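Local coordinates for protein RNA-directed RNA polymerase (Infectious pancreatic necrosis virus, PDB 3ZED) that probably catalyses RNA-directed RNA synthesis from ribonucleoside triphosphates and is probably found both free and covalently attached to the genomic RNA, at residues P62-T67 / A101-Y106; K129-F134 / P625-A630; A247-I252 / L297-L302. All blocks are in the same frame, centred on the assembly; numbering follows the deposited sequence.

Overall arrangement
Contacts 1 and 3 are neighbours, their centres 11 Å apart, and they meet where I65 and P104 of the first pack on P250 and I252 of the second. Contact 2 stands alone, its nearest atoms about 32 Å from either. Contact 3 is buried; contacts 1 and 2 are only partly so. Their chemistry differs as well. Contact 1 pairs an edge strand through backbone hydrogen bonds and lays two aromatic rings against aliphatic carbons. Contact 2 joins the palm-family and thumb-family parts of the sequence by apolar helix packing. Contact 3 sets a predicted GTP-binding loop against a strand through mainly aliphatic packing and one bridging water.

Contact 1: P62-T67 / A101-Y106; sequences PRAIPT and AFYPKY
The carbonyl oxygen of F102 accepts the backbone N-H of I65 at 2.8 Å (N to O), in a nearly straight bond (175° at the hydrogen). It also receives a CA-H...O contact from the CA of A64. The return bond, from F102 N to I65 O, is more bent at 154°; together the two make I65 and F102 an antiparallel hydrogen-bonded pair. P66 and A101 follow as a non-hydrogen-bonded pair with their CA atoms 4.0 Å apart.

The side chains of I65 and F102 share one face of the sheet. With CG between the backbone N and the carbonyl carbon (chi1 72°), the F102 ring lies against I65, whose CB sits over the ring face toward its rim in a CH-pi contact, 4.1 Å from the centroid. The CG2 branch of I65 presses on the same ring, 3.6 Å from F102 CE1, while the other branch ends at CD1 against P104 CG, the two side chains crossing at about a right angle. Although the CA-CB bond of Y103 points away, its ring comes back against the loop before strand 65-72: A64 CB lies over one face, offset toward the rim and 4.2 Å from the centroid, and P62 O comes to the edge, 3.3 Å from Y103 CE1. A64 CB additionally meets A101 CB at 3.7 Å.

Strand 101-102 is an outermost strand of this three-stranded antiparallel sheet, with 65-72 in the middle and 92-98 beyond it. T67 OG1 is hydrogen-bonded to T100 OG1 just before the edge strand, and R63 reaches away to Q463, S456 and the carbonyl of L789. P104 packs on L458 and Q463 of strands 456-459 and 462-465, and I65 on W295 and on P250 of the predicted GTP-binding loop.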
# COMPACT_ATOMS: atom_id res chain seq x y z
N PRO B 62 -12.26 -9.49 25.34
CA PRO B 62 -11.03 -10.12 24.81
C PRO B 62 -11.17 -11.61 24.55
O PRO B 62 -11.76 -12.35 25.35
CB PRO B 62 -9.97 -9.82 25.88
CG PRO B 62 -10.74 -9.55 27.13
CD PRO B 62 -12.05 -8.95 26.70
N ARG B 63 -10.64 -12.03 23.40
CA ARG B 63 -10.63 -13.43 23.00
C ARG B 63 -9.25 -14.01 23.28
O ARG B 63 -8.25 -13.28 23.26
CB ARG B 63 -11.04 -13.58 21.53
CG ARG B 63 -12.44 -13.06 21.24
CD ARG B 63 -12.51 -12.33 19.91
NE ARG B 63 -11.54 -11.23 19.84
CZ ARG B 63 -11.37 -10.45 18.78
NH1 ARG B 63 -12.09 -10.63 17.68
NH2 ARG B 63 -10.46 -9.48 18.81
N ALA B 64 -9.20 -15.31 23.59
CA ALA B 64 -7.96 -16.00 23.95
C ALA B 64 -7.47 -16.94 22.84
O ALA B 64 -8.26 -17.42 22.03
CB ALA B 64 -8.18 -16.78 25.25
N ILE B 65 -6.16 -17.22 22.82
CA ILE B 65 -5.53 -18.10 21.84
C ILE B 65 -5.11 -19.38 22.56
O ILE B 65 -4.53 -19.26 23.64
CB ILE B 65 -4.31 -17.38 21.18
CG1 ILE B 65 -4.77 -16.18 20.34
CG2 ILE B 65 -3.43 -18.35 20.36
CD1 ILE B 65 -3.69 -15.13 20.04
N PRO B 66 -5.33 -20.60 22.01
CA PRO B 66 -4.87 -21.81 22.72
C PRO B 66 -3.35 -21.81 22.90
O PRO B 66 -2.63 -21.24 22.08
CB PRO B 66 -5.35 -22.96 21.83
CG PRO B 66 -6.42 -22.38 20.97
CD PRO B 66 -5.99 -20.96 20.74
N THR B 67 -2.87 -22.44 23.99
CA THR B 67 -1.44 -22.48 24.33
C THR B 67 -0.66 -23.25 23.23
O THR B 67 -1.18 -24.20 22.65
CB THR B 67 -1.23 -23.01 25.75
OG1 THR B 67 -1.87 -24.28 25.91
CG2 THR B 67 -1.79 -22.06 26.78
N ALA B 101 -5.56 -21.68 27.42
CA ALA B 101 -5.47 -20.56 26.49
C ALA B 101 -4.77 -19.36 27.12
O ALA B 101 -4.51 -19.35 28.33
CB ALA B 101 -6.86 -20.16 26.02
N PHE B 102 -4.45 -18.36 26.28
CA PHE B 102 -3.81 -17.14 26.75
C PHE B 102 -4.35 -15.91 26.03
O PHE B 102 -4.66 -15.97 24.83
CB PHE B 102 -2.27 -17.22 26.60
CG PHE B 102 -1.73 -17.14 25.19
CD1 PHE B 102 -1.58 -18.29 24.42
CD2 PHE B 102 -1.35 -15.91 24.64
CE1 PHE B 102 -1.08 -18.20 23.11
CE2 PHE B 102 -0.84 -15.83 23.33
CZ PHE B 102 -0.71 -16.97 22.58
N TYR B 103 -4.40 -14.77 26.75
CA TYR B 103 -4.77 -13.49 26.16
C TYR B 103 -3.52 -12.84 25.59
O TYR B 103 -2.55 -12.65 26.34
CB TYR B 103 -5.47 -12.57 27.17
CG TYR B 103 -6.83 -13.09 27.55
CD1 TYR B 103 -7.91 -12.96 26.69
CD2 TYR B 103 -7.03 -13.72 28.77
CE1 TYR B 103 -9.17 -13.46 27.03
CE2 TYR B 103 -8.29 -14.21 29.13
CZ TYR B 103 -9.35 -14.07 28.26
OH TYR B 103 -10.60 -14.54 28.59
N PRO B 104 -3.47 -12.55 24.28
CA PRO B 104 -2.26 -11.94 23.71
C PRO B 104 -2.06 -10.50 24.20
O PRO B 104 -3.02 -9.80 24.55
CB PRO B 104 -2.51 -12.02 22.21
CG PRO B 104 -4.01 -11.96 22.08
CD PRO B 104 -4.52 -12.73 23.25
N LYS B 105 -0.79 -10.09 24.27
CA LYS B 105 -0.38 -8.77 24.76
C LYS B 105 0.69 -8.20 23.84
O LYS B 105 1.68 -8.89 23.54
CB LYS B 105 0.13 -8.86 26.22
CG LYS B 105 -0.96 -9.13 27.24
CD LYS B 105 -0.41 -9.61 28.56
CE LYS B 105 -1.51 -10.12 29.45
NZ LYS B 105 -0.98 -10.49 30.78
N TYR B 106 0.48 -6.96 23.37
CA TYR B 106 1.42 -6.33 22.46
C TYR B 106 1.75 -4.95 22.98
O TYR B 106 0.89 -4.07 23.00
CB TYR B 106 0.88 -6.31 21.02
CG TYR B 106 1.71 -5.48 20.07
CD1 TYR B 106 3.03 -5.82 19.79
CD2 TYR B 106 1.20 -4.32 19.48
CE1 TYR B 106 3.83 -5.04 18.96
CE2 TYR B 106 1.97 -3.54 18.62
CZ TYR B 106 3.29 -3.90 18.36
OH TYR B 106 4.08 -3.14 17.53

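Contact 2: K129-F134 / P625-A630; sequences KQLTFF and PLLETA
This is a helix-helix packing contact near the periphery of the polymerase, made chiefly by L131 and F134 of helix 125-137 with L626, T629 and A630 at the start of helix 625-645. It joins a helix of the palm-family region to one of the thumb-family region, far along the chain and away from the annotated sites. The axes of the two short helical segments approach to 8.9 Å, with their N-to-C directions 115° apart, and the touching surfaces are almost wholly apolar.

A630 is the close point: with only a methyl group, it lets the backbones come to 5.5 Å between the CA atoms of Q130 and A630. Its CB touches L131 CD2 at 3.7 Å and the CB of Q130 from a second side. L131 uses this one branch for most of its work, since CD2 also reaches the backbone of L627 and the CG of L626. L626 answers from across, its CG set anti to the backbone N (chi1 -165°), which brings CD1 over the last turn of the partner segment, 3.7 Å from both L131 O and the backbone carbon of F134.

L147 of helix 143-156 touches both L131 and L626, so a third helix adjoins the pair, and L127 reaches A630 from the earlier turn of helix 125-137. H633, one turn further along helix 625-645, meets the F134 ring edge-to-face.

The F134 ring itself is held between two groups. F133 CD2 lies over the centre of one face; on the opposite face T629 CG2, displaced toward the rim, makes a CH-pi contact 4.0 Å from the centroid and 16° off the ring normal, while the ring carbon CD2 of F134 runs against A630 CA at 3.7 Å.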
# COMPACT_ATOMS: atom_id res chain seq x y z
N LYS B 129 24.86 22.82 10.66
CA LYS B 129 26.10 23.58 10.84
C LYS B 129 26.73 23.89 9.48
O LYS B 129 27.08 25.04 9.21
CB LYS B 129 27.09 22.82 11.75
CG LYS B 129 26.73 22.83 13.23
CD LYS B 129 27.38 21.69 13.99
CE LYS B 129 27.05 21.74 15.46
NZ LYS B 129 27.25 20.43 16.12
N GLN B 130 26.81 22.88 8.60
CA GLN B 130 27.37 23.00 7.26
C GLN B 130 26.58 23.99 6.39
O GLN B 130 27.17 24.86 5.75
CB GLN B 130 27.46 21.63 6.59
CG GLN B 130 28.47 20.68 7.24
CD GLN B 130 29.89 21.20 7.20
OE1 GLN B 130 30.35 21.77 6.21
NE2 GLN B 130 30.61 21.02 8.28
N LEU B 131 25.24 23.92 6.43
CA LEU B 131 24.37 24.84 5.70
C LEU B 131 24.63 26.28 6.12
O LEU B 131 24.74 27.16 5.26
CB LEU B 131 22.89 24.49 5.92
CG LEU B 131 22.37 23.20 5.30
CD1 LEU B 131 21.05 22.82 5.91
CD2 LEU B 131 22.23 23.31 3.76
N THR B 132 24.77 26.53 7.45
CA THR B 132 25.06 27.87 7.99
C THR B 132 26.43 28.38 7.51
O THR B 132 26.54 29.55 7.12
CB THR B 132 25.00 27.87 9.53
OG1 THR B 132 23.78 27.29 9.94
CG2 THR B 132 25.15 29.27 10.12
N PHE B 133 27.46 27.51 7.54
CA PHE B 133 28.79 27.91 7.07
C PHE B 133 28.77 28.27 5.60
O PHE B 133 29.36 29.28 5.22
CB PHE B 133 29.86 26.83 7.30
CG PHE B 133 31.20 27.18 6.64
CD1 PHE B 133 31.90 28.32 7.02
CD2 PHE B 133 31.71 26.40 5.61
CE1 PHE B 133 33.11 28.66 6.40
CE2 PHE B 133 32.93 26.71 5.01
CZ PHE B 133 33.64 27.83 5.43
N PHE B 134 28.08 27.48 4.77
CA PHE B 134 28.08 27.78 3.35
C PHE B 134 27.20 29.01 3.05
O PHE B 134 27.50 29.71 2.08
CB PHE B 134 27.71 26.55 2.51
CG PHE B 134 28.86 25.56 2.43
CD1 PHE B 134 30.08 25.91 1.85
CD2 PHE B 134 28.72 24.26 2.93
CE1 PHE B 134 31.14 24.99 1.77
CE2 PHE B 134 29.78 23.34 2.85
CZ PHE B 134 30.99 23.71 2.27
N PRO B 625 21.03 24.96 -4.37
CA PRO B 625 22.46 25.24 -4.29
C PRO B 625 23.04 25.19 -2.89
O PRO B 625 24.13 24.64 -2.74
CB PRO B 625 22.61 26.62 -4.96
CG PRO B 625 21.24 27.22 -4.93
CD PRO B 625 20.31 26.04 -5.08
N LEU B 626 22.35 25.71 -1.89
CA LEU B 626 22.89 25.61 -0.53
C LEU B 626 22.93 24.16 -0.06
O LEU B 626 23.95 23.71 0.48
CB LEU B 626 22.10 26.48 0.46
CG LEU B 626 22.81 26.73 1.81
CD1 LEU B 626 24.00 27.67 1.65
CD2 LEU B 626 21.81 27.24 2.86
N LEU B 627 21.85 23.43 -0.25
CA LEU B 627 21.74 22.05 0.18
C LEU B 627 22.78 21.17 -0.52
O LEU B 627 23.42 20.35 0.15
CB LEU B 627 20.30 21.50 -0.03
CG LEU B 627 20.03 20.05 0.40
CD1 LEU B 627 20.33 19.84 1.90
CD2 LEU B 627 18.59 19.65 0.09
N GLU B 628 22.94 21.35 -1.85
CA GLU B 628 23.87 20.60 -2.67
C GLU B 628 25.33 20.92 -2.27
O GLU B 628 26.12 20.00 -2.17
CB GLU B 628 23.62 20.87 -4.18
CG GLU B 628 24.69 20.38 -5.14
CD GLU B 628 25.10 18.92 -5.07
OE1 GLU B 628 24.28 18.08 -4.66
OE2 GLU B 628 26.23 18.62 -5.51
N THR B 629 25.67 22.20 -1.99
CA THR B 629 27.03 22.56 -1.58
C THR B 629 27.38 21.88 -0.24
O THR B 629 28.44 21.25 -0.16
CB THR B 629 27.21 24.09 -1.51
OG1 THR B 629 26.61 24.69 -2.66
CG2 THR B 629 28.67 24.50 -1.42
N ALA B 630 26.45 21.96 0.77
CA ALA B 630 26.62 21.35 2.09
C ALA B 630 26.62 19.80 2.02
O ALA B 630 27.53 19.20 2.60
CB ALA B 630 25.54 21.82 3.04

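Contact 3: A247-I252 / L297-L302; sequences AGLPYI and LSCGLL
L249 lays its two methyl branches along the start of strand 299-310, each against a different residue. CD1 meets C299, lying 3.6 Å from the carbonyl oxygen and 3.7 Å from C299 CB, and CD2 meets CD2 of L301 at 3.8 Å. The CA-CB bond of the leucine is directed at the strand, and CG stands anti to the carbonyl carbon (chi1 -65°).

L301 returns the contact with both of its branches. Its CD1 packs on G248 CA at 3.8 Å, where the backbone takes a positive phi of 74°; its CD2, besides touching L249, bears on I252 CG1 at 3.9 Å, the two side chains crossing at a slant. G248-Y251 form a type VIa turn, with the cis peptide before P250 and Y251 N bonded to G248 O; L301 thus touches G248, its first residue, and I252, just after it.

These loop residues belong to a predicted GTP-binding site, and the contact seats that loop on the mixed sheet built on strand 299-310. L458 of strand 456-459, which runs parallel to 299-310, touches both L249 and I252, and P104 also packs on L249. Beyond the turn, P250 and Y251 pack on L266 of helix 260-278, and Y251 OH is hydrogen-bonded to the S94 carbonyl.

The polar link between the segments is a water. It accepts from L249 N at 2.9 Å and donates to C299 O, also at 2.9 Å, with a weak, longer third bond from L301 N at 3.3 Å.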
# COMPACT_ATOMS: atom_id res chain seq x y z
N ALA B 247 5.45 -11.18 12.39
CA ALA B 247 4.62 -12.36 12.14
C ALA B 247 3.15 -12.06 12.46
O ALA B 247 2.25 -12.66 11.87
CB ALA B 247 5.10 -13.52 12.99
N GLY B 248 2.93 -11.15 13.41
CA GLY B 248 1.60 -10.81 13.90
C GLY B 248 1.07 -11.94 14.77
O GLY B 248 1.83 -12.86 15.13
N LEU B 249 -0.23 -11.89 15.11
CA LEU B 249 -0.87 -12.93 15.92
C LEU B 249 -0.85 -14.28 15.18
O LEU B 249 -0.95 -14.29 13.95
CB LEU B 249 -2.32 -12.56 16.29
CG LEU B 249 -2.54 -11.36 17.21
CD1 LEU B 249 -4.00 -11.24 17.58
CD2 LEU B 249 -1.74 -11.47 18.49
N PRO B 250 -0.65 -15.41 15.88
CA PRO B 250 -0.50 -15.56 17.34
C PRO B 250 0.97 -15.64 17.79
O PRO B 250 1.26 -16.27 18.81
CB PRO B 250 -1.26 -16.87 17.60
CG PRO B 250 -1.10 -17.69 16.32
CD PRO B 250 -0.68 -16.73 15.22
N TYR B 251 1.89 -14.98 17.04
CA TYR B 251 3.31 -15.03 17.37
C TYR B 251 3.91 -13.65 17.65
O TYR B 251 4.74 -13.16 16.87
CB TYR B 251 4.11 -15.76 16.26
CG TYR B 251 3.54 -17.12 15.93
CD1 TYR B 251 3.66 -18.18 16.83
CD2 TYR B 251 2.84 -17.34 14.75
CE1 TYR B 251 3.08 -19.42 16.56
CE2 TYR B 251 2.26 -18.57 14.47
CZ TYR B 251 2.37 -19.61 15.38
OH TYR B 251 1.82 -20.83 15.11
N ILE B 252 3.55 -13.05 18.80
CA ILE B 252 4.09 -11.75 19.20
C ILE B 252 5.60 -11.90 19.54
O ILE B 252 6.00 -12.84 20.23
CB ILE B 252 3.28 -11.11 20.36
CG1 ILE B 252 1.87 -10.66 19.87
CG2 ILE B 252 4.03 -9.92 21.01
CD1 ILE B 252 0.82 -10.60 20.96
N LEU B 297 -6.78 -14.46 13.34
CA LEU B 297 -6.37 -14.19 11.97
C LEU B 297 -7.03 -12.90 11.44
O LEU B 297 -6.68 -12.44 10.35
CB LEU B 297 -6.68 -15.38 11.05
CG LEU B 297 -5.87 -16.68 11.26
CD1 LEU B 297 -6.14 -17.66 10.13
CD2 LEU B 297 -4.37 -16.41 11.35
N SER B 298 -7.95 -12.30 12.23
CA SER B 298 -8.61 -11.04 11.87
C SER B 298 -8.22 -9.88 12.80
O SER B 298 -8.85 -8.83 12.76
CB SER B 298 -10.12 -11.22 11.89
OG SER B 298 -10.60 -11.22 13.23
N CYS B 299 -7.20 -10.09 13.66
CA CYS B 299 -6.78 -9.10 14.65
C CYS B 299 -5.35 -8.68 14.37
O CYS B 299 -4.43 -9.49 14.46
CB CYS B 299 -6.95 -9.65 16.06
SG CYS B 299 -6.75 -8.41 17.38
N GLY B 300 -5.18 -7.41 13.99
CA GLY B 300 -3.87 -6.87 13.66
C GLY B 300 -3.18 -6.22 14.83
O GLY B 300 -3.83 -5.59 15.67
N LEU B 301 -1.85 -6.37 14.92
CA LEU B 301 -1.07 -5.69 15.95
C LEU B 301 -1.04 -4.20 15.61
O LEU B 301 -0.74 -3.86 14.46
CB LEU B 301 0.37 -6.24 16.06
CG LEU B 301 0.56 -7.72 16.37
CD1 LEU B 301 2.04 -8.06 16.43
CD2 LEU B 301 -0.16 -8.14 17.66
N LEU B 302 -1.42 -3.33 16.55
CA LEU B 302 -1.43 -1.90 16.24
C LEU B 302 -0.02 -1.31 16.38
O LEU B 302 0.37 -0.84 17.45
CB LEU B 302 -2.45 -1.14 17.08
CG LEU B 302 -2.92 0.17 16.48
CD1 LEU B 302 -3.87 -0.07 15.30
CD2 LEU B 302 -3.57 1.05 17.55
O HOH W 1 -1.57 -9.55 14.04